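Side-chain contacts in type I modular polyketide synthase (Streptomyces albus subsp. albus, PDB 6IYR), which probably transfers a malonyl-type extender unit from coenzyme A to the acyl carrier protein of module 8 in salinomycin biosynthesis: residues Gly422-Asp427 with Ala431-Thr436; Ala140-Glu145 with Gln192-Ala197; Gly55-Leu60 with Ala106-Ala111; Leu101-Ala106 with Ala114-Gly119. All blocks are in the same frame, centred on the assembly; numbering follows the deposited sequence.

Contact 1: Gly422-Asp427 with Ala431-Thr436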
loop_
_atom_site.group_PDB
_atom_site.type_symbol
_atom_site.label_atom_id
_atom_site.label_comp_id
_atom_site.label_asym_id
_atom_site.label_seq_id
_atom_site.Cartn_x
_atom_site.Cartn_y
_atom_site.Cartn_z
ATOM N N GLY A 422 -1.469 6.106 -1.974
ATOM C CA GLY A 422 -0.305 5.331 -1.641
ATOM C C GLY A 422 0.503 5.933 -0.516
ATOM O O GLY A 422 0.076 6.834 0.183
ATOM N N THR A 423 1.677 5.369 -0.339
ATOM C CA THR A 423 2.642 5.817 0.631
ATOM C C THR A 423 3.890 6.366 -0.040
ATOM O O THR A 423 4.089 7.581 -0.074
ATOM C CB THR A 423 2.983 4.722 1.651
ATOM O OG1 THR A 423 1.793 4.345 2.327
ATOM C CG2 THR A 423 3.915 5.216 2.698
ATOM N N LEU A 424 4.731 5.483 -0.565
ATOM C CA LEU A 424 5.903 5.900 -1.266
ATOM C C LEU A 424 5.745 5.695 -2.741
ATOM O O LEU A 424 4.787 5.069 -3.208
ATOM C CB LEU A 424 7.077 5.142 -0.751
ATOM C CG LEU A 424 7.304 5.170 0.766
ATOM C CD1 LEU A 424 8.539 4.330 1.048
ATOM C CD2 LEU A 424 7.544 6.562 1.350
ATOM N N ARG A 425 6.776 6.089 -3.470
ATOM C CA ARG A 425 6.843 5.863 -4.896
ATOM C C ARG A 425 8.238 5.461 -5.298
ATOM O O ARG A 425 9.168 5.865 -4.651
ATOM C CB ARG A 425 6.600 7.184 -5.597
ATOM C CG ARG A 425 5.284 7.220 -6.267
ATOM C CD ARG A 425 4.419 8.193 -5.528
ATOM N NE ARG A 425 4.237 9.348 -6.367
ATOM C CZ ARG A 425 3.088 9.998 -6.492
ATOM N NH1 ARG A 425 3.002 11.021 -7.327
ATOM N NH2 ARG A 425 2.050 9.664 -5.742
ATOM N N ARG A 426 8.375 4.880 -6.486
ATOM C CA ARG A 426 9.675 4.554 -7.015
ATOM C C ARG A 426 10.570 5.799 -7.041
ATOM O O ARG A 426 10.152 6.876 -7.437
ATOM C CB ARG A 426 9.540 3.985 -8.411
ATOM C CG ARG A 426 10.826 3.354 -8.925
ATOM C CD ARG A 426 10.479 2.192 -9.846
ATOM N NE ARG A 426 9.431 2.614 -10.753
ATOM C CZ ARG A 426 8.303 1.966 -10.988
ATOM N NH1 ARG A 426 7.434 2.474 -11.845
ATOM N NH2 ARG A 426 8.097 0.764 -10.501
ATOM N N ASP A 427 11.790 5.625 -6.582
ATOM C CA ASP A 427 12.783 6.693 -6.489
ATOM C C ASP A 427 12.357 7.784 -5.533
ATOM O O ASP A 427 13.126 8.713 -5.324
ATOM C CB ASP A 427 13.146 7.268 -7.879
ATOM C CG ASP A 427 13.764 6.211 -8.819
ATOM O OD1 ASP A 427 14.455 5.275 -8.345
ATOM O OD2 ASP A 427 13.507 6.264 -10.038
ATOM N N ALA A 431 11.175 10.731 3.734
ATOM C CA ALA A 431 10.193 11.507 4.477
ATOM C C ALA A 431 9.488 12.511 3.577
ATOM O O ALA A 431 8.334 12.846 3.793
ATOM C CB ALA A 431 10.861 12.202 5.652
ATOM N N ALA A 432 10.132 12.945 2.506
ATOM C CA ALA A 432 9.499 13.961 1.675
ATOM C C ALA A 432 8.220 13.384 1.106
ATOM O O ALA A 432 7.165 14.021 1.132
ATOM C CB ALA A 432 10.424 14.388 0.539
ATOM N N ARG A 433 8.312 12.181 0.550
ATOM C CA ARG A 433 7.156 11.614 -0.122
ATOM C C ARG A 433 6.131 11.167 0.922
ATOM O O ARG A 433 4.925 11.347 0.778
ATOM C CB ARG A 433 7.564 10.460 -1.027
ATOM C CG ARG A 433 6.406 9.586 -1.483
ATOM C CD ARG A 433 5.284 10.363 -2.163
ATOM N NE ARG A 433 5.769 11.067 -3.333
ATOM C CZ ARG A 433 5.036 11.909 -4.054
ATOM N NH1 ARG A 433 5.575 12.550 -5.081
ATOM N NH2 ARG A 433 3.767 12.107 -3.750
ATOM N N PHE A 434 6.628 10.632 2.004
ATOM C CA PHE A 434 5.743 10.140 3.031
ATOM C C PHE A 434 4.939 11.309 3.584
ATOM O O PHE A 434 3.727 11.240 3.653
ATOM C CB PHE A 434 6.552 9.426 4.120
ATOM C CG PHE A 434 5.784 8.326 4.840
ATOM C CD1 PHE A 434 4.481 8.532 5.290
ATOM C CD2 PHE A 434 6.386 7.119 5.134
ATOM C CE1 PHE A 434 3.787 7.537 5.977
ATOM C CE2 PHE A 434 5.698 6.128 5.819
ATOM C CZ PHE A 434 4.395 6.333 6.227
ATOM N N LEU A 435 5.603 12.420 3.902
ATOM C CA LEU A 435 4.894 13.596 4.411
ATOM C C LEU A 435 3.862 14.017 3.444
ATOM O O LEU A 435 2.758 14.432 3.828
ATOM C CB LEU A 435 5.842 14.791 4.611
ATOM C CG LEU A 435 6.345 15.036 6.016
ATOM C CD1 LEU A 435 7.256 16.264 6.022
ATOM C CD2 LEU A 435 5.184 15.228 6.977
ATOM N N THR A 436 4.191 14.012 2.167
ATOM C CA THR A 436 3.174 14.431 1.241
ATOM C C THR A 436 2.000 13.454 1.137
ATOM O O THR A 436 0.830 13.869 1.054
ATOM C CB THR A 436 3.688 14.999 -0.104
ATOM O OG1 THR A 436 2.931 14.489 -1.190
ATOM C CG2 THR A 436 5.133 14.843 -0.314
#
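Arg425 and Arg433 meet guanidinium on guanidinium: the planes are 10° apart and the centres 3.6 Å from each other, so that Arg433 NH2 sits over the middle of the Arg425 group, 3.5 Å from Arg425 CZ. Both chains are bent at chi2 and chi3, which turns each flat end onto the other. A stack of like charges would normally be costly; the salt bridge from Arg433 NH1 to Glu428 probably offsets part of that cost. The aliphatic stem of Arg433 contributes as well, its CG lying 3.4 Å from Thr423 O. The loop involved joins strand 419-421, at one edge of the parallel sheet of the hydrolase-like acyltransferase core, to helix 431-443. Deeper inside, Thr423 CG2 stands over one face of the Phe434 ring, 3.7 Å from its centroid and 13° off the normal, a CH-pi contact. With chi1 at -60°, CG2 is anti to the backbone N and faces the ring, while Thr423 OG1 is hydrogen-bonded to Glu396 O and Trp206 NE1. Leu424 CD2 approaches the same ring obliquely, 4.0 Å from Phe434 CD2, and Trp206 and Leu202 of helix 188-208 add to this packing.

Contact 2: Ala140-Glu145 with Gln192-Ala197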
loop_
_atom_site.group_PDB
_atom_site.type_symbol
_atom_site.label_atom_id
_atom_site.label_comp_id
_atom_site.label_asym_id
_atom_site.label_seq_id
_atom_site.Cartn_x
_atom_site.Cartn_y
_atom_site.Cartn_z
ATOM N N ALA A 140 15.008 -0.706 -6.191
ATOM C CA ALA A 140 16.279 -0.673 -5.516
ATOM C C ALA A 140 16.352 0.607 -4.736
ATOM O O ALA A 140 16.294 1.681 -5.314
ATOM C CB ALA A 140 17.414 -0.716 -6.527
ATOM N N GLY A 141 16.563 0.485 -3.437
ATOM C CA GLY A 141 16.578 1.627 -2.529
ATOM C C GLY A 141 15.223 1.932 -1.912
ATOM O O GLY A 141 15.093 2.877 -1.150
ATOM N N MET A 142 14.217 1.100 -2.160
ATOM C CA MET A 142 12.891 1.349 -1.584
ATOM C C MET A 142 12.936 1.512 -0.058
ATOM O O MET A 142 13.577 0.717 0.674
ATOM C CB MET A 142 11.892 0.274 -2.007
ATOM C CG MET A 142 12.318 -1.152 -1.621
ATOM S SD MET A 142 11.012 -2.286 -2.106
ATOM C CE MET A 142 11.725 -3.773 -1.464
ATOM N N ALA A 143 12.501 2.699 0.370
ATOM C CA ALA A 143 12.327 3.045 1.794
ATOM C C ALA A 143 13.619 3.206 2.566
ATOM O O ALA A 143 13.590 3.415 3.768
ATOM C CB ALA A 143 11.435 2.026 2.508
ATOM N N VAL A 144 14.756 3.084 1.912
ATOM C CA VAL A 144 15.992 3.082 2.681
ATOM C C VAL A 144 16.258 4.514 3.204
ATOM O O VAL A 144 16.741 4.678 4.305
ATOM C CB VAL A 144 17.172 2.519 1.860
ATOM C CG1 VAL A 144 16.922 2.717 0.388
ATOM C CG2 VAL A 144 18.492 3.162 2.250
ATOM N N GLU A 145 15.798 5.527 2.478
ATOM C CA GLU A 145 15.900 6.920 2.952
ATOM C C GLU A 145 15.126 7.098 4.248
ATOM O O GLU A 145 15.537 7.843 5.125
ATOM C CB GLU A 145 15.375 7.910 1.906
ATOM C CG GLU A 145 16.081 7.904 0.545
ATOM C CD GLU A 145 15.287 8.634 -0.564
ATOM O OE1 GLU A 145 14.663 7.933 -1.469
ATOM O OE2 GLU A 145 15.317 9.915 -0.534
ATOM N N GLN A 192 9.892 -11.355 -2.054
ATOM C CA GLN A 192 8.621 -11.406 -1.342
ATOM C C GLN A 192 8.758 -11.024 0.152
ATOM O O GLN A 192 8.001 -10.203 0.664
ATOM C CB GLN A 192 7.894 -12.765 -1.529
ATOM C CG GLN A 192 7.429 -12.945 -2.966
ATOM C CD GLN A 192 6.413 -14.061 -3.216
ATOM O OE1 GLN A 192 6.013 -14.298 -4.350
ATOM N NE2 GLN A 192 5.997 -14.731 -2.183
ATOM N N PRO A 193 9.754 -11.575 0.843
ATOM C CA PRO A 193 9.911 -11.226 2.251
ATOM C C PRO A 193 10.407 -9.781 2.471
ATOM O O PRO A 193 10.109 -9.187 3.510
ATOM C CB PRO A 193 10.958 -12.202 2.744
ATOM C CG PRO A 193 10.939 -13.320 1.757
ATOM C CD PRO A 193 10.575 -12.716 0.454
ATOM N N ALA A 194 11.230 -9.278 1.551
ATOM C CA ALA A 194 11.698 -7.888 1.603
ATOM C C ALA A 194 10.489 -6.944 1.503
ATOM O O ALA A 194 10.301 -5.997 2.300
ATOM C CB ALA A 194 12.670 -7.668 0.460
ATOM N N LEU A 195 9.597 -7.257 0.577
ATOM C CA LEU A 195 8.394 -6.452 0.433
ATOM C C LEU A 195 7.490 -6.583 1.658
ATOM O O LEU A 195 6.873 -5.637 2.073
ATOM C CB LEU A 195 7.605 -6.817 -0.809
ATOM C CG LEU A 195 8.108 -6.209 -2.131
ATOM C CD1 LEU A 195 7.308 -6.771 -3.325
ATOM C CD2 LEU A 195 7.980 -4.691 -2.054
ATOM N N TRP A 196 7.343 -7.795 2.158
ATOM C CA TRP A 196 6.607 -8.027 3.380
ATOM C C TRP A 196 7.086 -7.046 4.483
ATOM O O TRP A 196 6.267 -6.400 5.136
ATOM C CB TRP A 196 6.808 -9.486 3.830
ATOM C CG TRP A 196 6.229 -9.736 5.198
ATOM C CD1 TRP A 196 4.927 -9.870 5.507
ATOM C CD2 TRP A 196 6.945 -9.814 6.404
ATOM N NE1 TRP A 196 4.780 -10.057 6.842
ATOM C CE2 TRP A 196 6.009 -9.997 7.430
ATOM C CE3 TRP A 196 8.285 -9.654 6.744
ATOM C CZ2 TRP A 196 6.372 -10.081 8.763
ATOM C CZ3 TRP A 196 8.645 -9.802 8.058
ATOM C CH2 TRP A 196 7.694 -9.957 9.056
ATOM N N ALA A 197 8.385 -7.023 4.722
ATOM C CA ALA A 197 8.977 -6.250 5.794
ATOM C C ALA A 197 8.794 -4.761 5.599
ATOM O O ALA A 197 8.442 -4.045 6.549
ATOM C CB ALA A 197 10.457 -6.569 5.898
#
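Met142 lays its thioether end across the CD2 branch of Leu195, the two side chains crossing at about a right angle. The methionine belongs to the loop between strand 129-132 and helix 146-149, and the leucine to helix 188-208, so the contact ties a loop leaving the parallel sheet to a long helix of the hydrolase-like acyltransferase core. The nearest CA atoms, those of Met142 and Leu195, are 9.2 Å apart, which means that side-chain length alone spans the gap. Met142 supplies it with CG in the crowded position between backbone N and carbonyl carbon (chi1 58°) and the rest of the chain fully extended, chi2 177° and chi3 -177°. Its CB already heads for the helix, and the straight chain carries sulfur and methyl onward together. Leu195 answers with a single branch: CG is anti to the carbonyl carbon, and CD2 sits against the S-CH3 bond, 3.9 Å from both Met142 SD and Met142 CE. The helix is kinked at Pro193, whose N has no bond to the preceding turn; helical bonding is present just beyond, with Ala197 N 3.0 Å from Pro193 O. Leu176 and Val175 of helix 172-177 lie beside this apolar patch, touching Met142 and Ala194 respectively. Only 101 Å² is buried between the segments, and Met142 CE makes a looser approach to Ala194 CB, at 4.4 Å.

Contact 3: Gly55-Leu60 with Ala106-Ala111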
loop_
_atom_site.group_PDB
_atom_site.type_symbol
_atom_site.label_atom_id
_atom_site.label_comp_id
_atom_site.label_asym_id
_atom_site.label_seq_id
_atom_site.Cartn_x
_atom_site.Cartn_y
_atom_site.Cartn_z
ATOM N N GLY A 55 -8.164 32.062 0.827
ATOM C CA GLY A 55 -7.965 33.244 1.634
ATOM C C GLY A 55 -7.061 33.034 2.829
ATOM O O GLY A 55 -6.282 33.911 3.207
ATOM N N GLN A 56 -7.244 31.934 3.523
ATOM C CA GLN A 56 -6.326 31.591 4.607
ATOM C C GLN A 56 -4.887 31.449 4.118
ATOM O O GLN A 56 -3.941 31.843 4.797
ATOM C CB GLN A 56 -6.774 30.295 5.237
ATOM C CG GLN A 56 -8.074 30.428 5.984
ATOM C CD GLN A 56 -7.805 30.753 7.421
ATOM O OE1 GLN A 56 -7.776 29.858 8.262
ATOM N NE2 GLN A 56 -7.387 31.983 7.668
ATOM N N ALA A 57 -4.718 30.829 2.959
ATOM C CA ALA A 57 -3.402 30.726 2.353
ATOM C C ALA A 57 -2.778 32.120 2.098
ATOM O O ALA A 57 -1.611 32.337 2.388
ATOM C CB ALA A 57 -3.465 29.909 1.073
ATOM N N ALA A 58 -3.583 33.063 1.631
ATOM C CA ALA A 58 -3.107 34.409 1.331
ATOM C C ALA A 58 -2.767 35.164 2.592
ATOM O O ALA A 58 -1.715 35.763 2.659
ATOM C CB ALA A 58 -4.136 35.176 0.517
ATOM N N ARG A 59 -3.591 35.036 3.630
ATOM C CA ARG A 59 -3.275 35.635 4.920
ATOM C C ARG A 59 -1.962 35.106 5.464
ATOM O O ARG A 59 -1.168 35.856 6.021
ATOM C CB ARG A 59 -4.383 35.418 5.965
ATOM C CG ARG A 59 -5.808 35.720 5.513
ATOM C CD ARG A 59 -5.934 37.079 4.842
ATOM N NE ARG A 59 -5.908 38.167 5.819
ATOM C CZ ARG A 59 -5.889 39.464 5.510
ATOM N NH1 ARG A 59 -5.879 40.373 6.481
ATOM N NH2 ARG A 59 -5.879 39.858 4.240
ATOM N N LEU A 60 -1.773 33.800 5.367
ATOM C CA LEU A 60 -0.555 33.191 5.846
ATOM C C LEU A 60 0.612 33.697 5.044
ATOM O O LEU A 60 1.633 33.996 5.586
ATOM C CB LEU A 60 -0.623 31.676 5.775
ATOM C CG LEU A 60 -0.666 30.943 7.103
ATOM C CD1 LEU A 60 -0.571 29.452 6.843
ATOM C CD2 LEU A 60 0.484 31.387 7.981
ATOM N N ALA A 106 1.013 29.632 -4.468
ATOM C CA ALA A 106 0.355 28.667 -5.354
ATOM C C ALA A 106 -0.971 28.194 -4.768
ATOM O O ALA A 106 -1.985 28.149 -5.458
ATOM C CB ALA A 106 1.267 27.500 -5.659
ATOM N N LEU A 107 -0.973 27.880 -3.482
ATOM C CA LEU A 107 -2.192 27.463 -2.823
ATOM C C LEU A 107 -3.244 28.559 -2.913
ATOM O O LEU A 107 -4.425 28.296 -3.173
ATOM C CB LEU A 107 -1.894 27.074 -1.366
ATOM C CG LEU A 107 -3.048 26.555 -0.530
ATOM C CD1 LEU A 107 -3.675 25.307 -1.158
ATOM C CD2 LEU A 107 -2.528 26.262 0.865
ATOM N N ALA A 108 -2.836 29.813 -2.763
ATOM C CA ALA A 108 -3.836 30.873 -2.670
ATOM C C ALA A 108 -4.385 31.167 -4.050
ATOM O O ALA A 108 -5.488 31.662 -4.168
ATOM C CB ALA A 108 -3.265 32.137 -2.033
ATOM N N GLU A 109 -3.664 30.782 -5.092
ATOM C CA GLU A 109 -4.105 31.029 -6.462
ATOM C C GLU A 109 -4.666 29.773 -7.137
ATOM O O GLU A 109 -4.704 29.702 -8.353
ATOM C CB GLU A 109 -2.928 31.553 -7.301
ATOM C CG GLU A 109 -2.588 33.017 -7.057
ATOM C CD GLU A 109 -1.089 33.263 -6.953
ATOM O OE1 GLU A 109 -0.315 32.583 -7.667
ATOM O OE2 GLU A 109 -0.680 34.117 -6.136
ATOM N N ALA A 110 -4.957 28.739 -6.357
ATOM C CA ALA A 110 -5.273 27.424 -6.909
ATOM C C ALA A 110 -4.349 27.005 -8.037
ATOM O O ALA A 110 -4.799 26.445 -9.025
ATOM C CB ALA A 110 -6.709 27.394 -7.396
ATOM N N ALA A 111 -3.057 27.260 -7.906
ATOM C CA ALA A 111 -2.127 26.701 -8.859
ATOM C C ALA A 111 -1.476 25.506 -8.219
ATOM O O ALA A 111 -1.412 25.397 -7.003
ATOM C CB ALA A 111 -1.075 27.715 -9.290
#
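Ala57 and Ala108 project their CB atoms into the gap between two neighbouring helices, where the methyls slip past one another and meet flank to flank, with Ala57 CB 3.8 Å from Ala108 CB. Their CA atoms are just 5.0 Å apart, evidence that the methyls lie side by side and that the small alanine side chains let the backbones come close. Ala58 sets its methyl beside the same Ala108, at 4.1 Å between the two CB atoms, and Ala58 N also lies near that methyl, so Ala108 CB rests against the backbone as well as the side chains of helix 50-65. The Ala57 methyl in turn sits in the notch between Leu107 and Ala108. With its CG anti to the backbone N (chi1 -178°), the leucine runs alongside the Ala57 methyl, and Leu107 CG stands 3.7 Å from Ala57 CB while CD2 of the same leucine is nearly as close. Beyond the alanine, Leu107 packs on Val116 and Glu118 of strand 116-120, just as Gln56 and Leu60 touch Val45 and Trp43 of strand 41-47. The two helices thus pair while resting on the three-stranded antiparallel sheet, an arrangement consistent with the linker region between ketosynthase and acyltransferase in modular synthases. Helix 97-108 stops at this point in a Schellman motif: Ala110, at positive phi, is the C-prime residue, and Ala111 N bonds to Ala106 O at 2.8 Å. With carbon-to-carbon packing and no polar bond between the segments, the pairing depends on close shape fit, and the 145 Å² buried implies a small, local interface.

Contact 4: Leu101-Ala106 with Ala114-Gly119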
loop_
_atom_site.group_PDB
_atom_site.type_symbol
_atom_site.label_atom_id
_atom_site.label_comp_id
_atom_site.label_asym_id
_atom_site.label_seq_id
_atom_site.Cartn_x
_atom_site.Cartn_y
_atom_site.Cartn_z
ATOM N N LEU A 101 6.716 30.512 1.044
ATOM C CA LEU A 101 6.133 31.579 0.233
ATOM C C LEU A 101 5.684 31.049 -1.119
ATOM O O LEU A 101 4.580 31.336 -1.579
ATOM C CB LEU A 101 7.156 32.724 0.063
ATOM C CG LEU A 101 6.923 34.119 0.673
ATOM C CD1 LEU A 101 5.959 34.164 1.837
ATOM C CD2 LEU A 101 8.259 34.763 1.055
ATOM N N THR A 102 6.576 30.353 -1.819
ATOM C CA THR A 102 6.257 29.795 -3.106
ATOM C C THR A 102 5.052 28.868 -3.014
ATOM O O THR A 102 4.172 28.894 -3.869
ATOM C CB THR A 102 7.450 29.012 -3.641
ATOM O OG1 THR A 102 8.581 29.883 -3.688
ATOM C CG2 THR A 102 7.165 28.426 -5.009
ATOM N N ALA A 103 5.006 28.048 -1.971
ATOM C CA ALA A 103 3.912 27.074 -1.842
ATOM C C ALA A 103 2.588 27.762 -1.475
ATOM O O ALA A 103 1.571 27.521 -2.114
ATOM C CB ALA A 103 4.276 26.033 -0.797
ATOM N N LEU A 104 2.629 28.737 -0.572
ATOM C CA LEU A 104 1.405 29.440 -0.201
ATOM C C LEU A 104 0.814 30.299 -1.320
ATOM O O LEU A 104 -0.387 30.509 -1.392
ATOM C CB LEU A 104 1.629 30.300 1.021
ATOM C CG LEU A 104 1.847 29.525 2.315
ATOM C CD1 LEU A 104 2.546 30.389 3.348
ATOM C CD2 LEU A 104 0.540 28.998 2.856
ATOM N N ASP A 105 1.657 30.876 -2.143
ATOM C CA ASP A 105 1.157 31.708 -3.205
ATOM C C ASP A 105 0.440 30.811 -4.213
ATOM O O ASP A 105 -0.613 31.180 -4.742
ATOM C CB ASP A 105 2.304 32.450 -3.874
ATOM C CG ASP A 105 2.647 33.783 -3.170
ATOM O OD1 ASP A 105 1.932 34.214 -2.238
ATOM O OD2 ASP A 105 3.614 34.425 -3.597
ATOM N N ALA A 106 1.013 29.632 -4.468
ATOM C CA ALA A 106 0.355 28.667 -5.354
ATOM C C ALA A 106 -0.971 28.194 -4.768
ATOM O O ALA A 106 -1.985 28.149 -5.458
ATOM C CB ALA A 106 1.267 27.500 -5.659
ATOM N N ALA A 114 4.720 21.461 -6.293
ATOM C CA ALA A 114 5.371 20.616 -5.301
ATOM C C ALA A 114 5.191 21.178 -3.895
ATOM O O ALA A 114 5.098 22.394 -3.709
ATOM C CB ALA A 114 6.850 20.489 -5.639
ATOM N N GLY A 115 4.989 20.286 -2.935
ATOM C CA GLY A 115 4.742 20.673 -1.550
ATOM C C GLY A 115 3.467 21.455 -1.301
ATOM O O GLY A 115 3.274 21.994 -0.224
ATOM N N VAL A 116 2.599 21.535 -2.294
ATOM C CA VAL A 116 1.256 22.037 -2.084
ATOM C C VAL A 116 0.243 20.910 -2.197
ATOM O O VAL A 116 0.084 20.339 -3.252
ATOM C CB VAL A 116 0.882 23.086 -3.127
ATOM C CG1 VAL A 116 -0.553 23.543 -2.902
ATOM C CG2 VAL A 116 1.833 24.275 -3.034
ATOM N N ILE A 117 -0.523 20.695 -1.134
ATOM C CA ILE A 117 -1.600 19.697 -1.137
ATOM C C ILE A 117 -2.910 20.344 -0.705
ATOM O O ILE A 117 -2.962 21.011 0.316
ATOM C CB ILE A 117 -1.272 18.534 -0.172
ATOM C CG1 ILE A 117 0.123 17.970 -0.490
ATOM C CG2 ILE A 117 -2.305 17.428 -0.298
ATOM C CD1 ILE A 117 1.226 18.662 0.281
ATOM N N GLU A 118 -3.990 20.050 -1.418
ATOM C CA GLU A 118 -5.307 20.617 -1.103
ATOM C C GLU A 118 -6.378 19.560 -1.369
ATOM O O GLU A 118 -6.275 18.767 -2.306
ATOM C CB GLU A 118 -5.560 21.869 -1.957
ATOM C CG GLU A 118 -7.019 22.181 -2.257
ATOM C CD GLU A 118 -7.530 21.501 -3.518
ATOM O OE1 GLU A 118 -8.754 21.515 -3.743
ATOM O OE2 GLU A 118 -6.720 20.972 -4.305
ATOM N N GLY A 119 -7.405 19.550 -0.539
ATOM C CA GLY A 119 -8.540 18.664 -0.758
ATOM C C GLY A 119 -9.593 18.928 0.291
ATOM O O GLY A 119 -9.345 19.672 1.242
#
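Gly115 makes the first touch on helix 97-108, through its carbonyl: Gly115 O lies 4.2 Å from Ala103 CB. Its positive phi of 64° turns the chain into strand 116-120, an edge of the antiparallel sheet, and backbone bonds to Leu93 join it to the neighbouring strand 88-94. Val116 follows and carries most of the contact. Its CB points at the helix, and with CG1 anti to the backbone N (chi1 178°), CG2 falls beside that N and becomes the branch that meets the helix. There the methyl sits against three atoms of one residue: Val116 CG2 is 3.4 Å from Ala103 O, 3.7 Å from Ala103 CA and 3.8 Å from Ala103 CB, so it covers the backbone as well as the side chain. One turn further along, Ala106 CB completes the seat at 4.2 Å from Val116 CG2. The CA atoms of Ala103 and Val116 are 5.7 Å apart, close for a helix lying against a strand, and alanines form the helical face here. Ala103 also reaches Val92 of strand 88-94, which places this face of the helix over two strands of the sheet. Ile117 next turns to a different neighbour, helix 431-443. Since a single valine methyl supplies the side-chain contact from the strand, the 129 Å² interface is held by van der Waals fit, and hydrogen bonding of the strand to its sheet neighbour probably does much to set where that methyl sits.

In the fold
Along the chain, contacts 3 and 4 come first and interlock, sharing helix 97-108 and Ala106; their centres are 8 Å apart, and they also touch where Leu60 CB meets Leu104 CD2. Contact 3 pairs helix 50-65 with helix 97-108, and contact 4 seats helix 97-108 on the antiparallel sheet of the N-terminal region. Contacts 2 and 1 follow in the hydrolase-like acyltransferase core, 13 Å apart between centres, and touch where Leu424 CD1 meets Ala143 CB. Contacts 2 and 3 are furthest apart, at about 37 Å between centres. Helix 431-443 connects the two groups: its start forms contact 1 and its later residues meet Ile117 of strand 116-120, which probably helps hold the sheet region against the acyltransferase core.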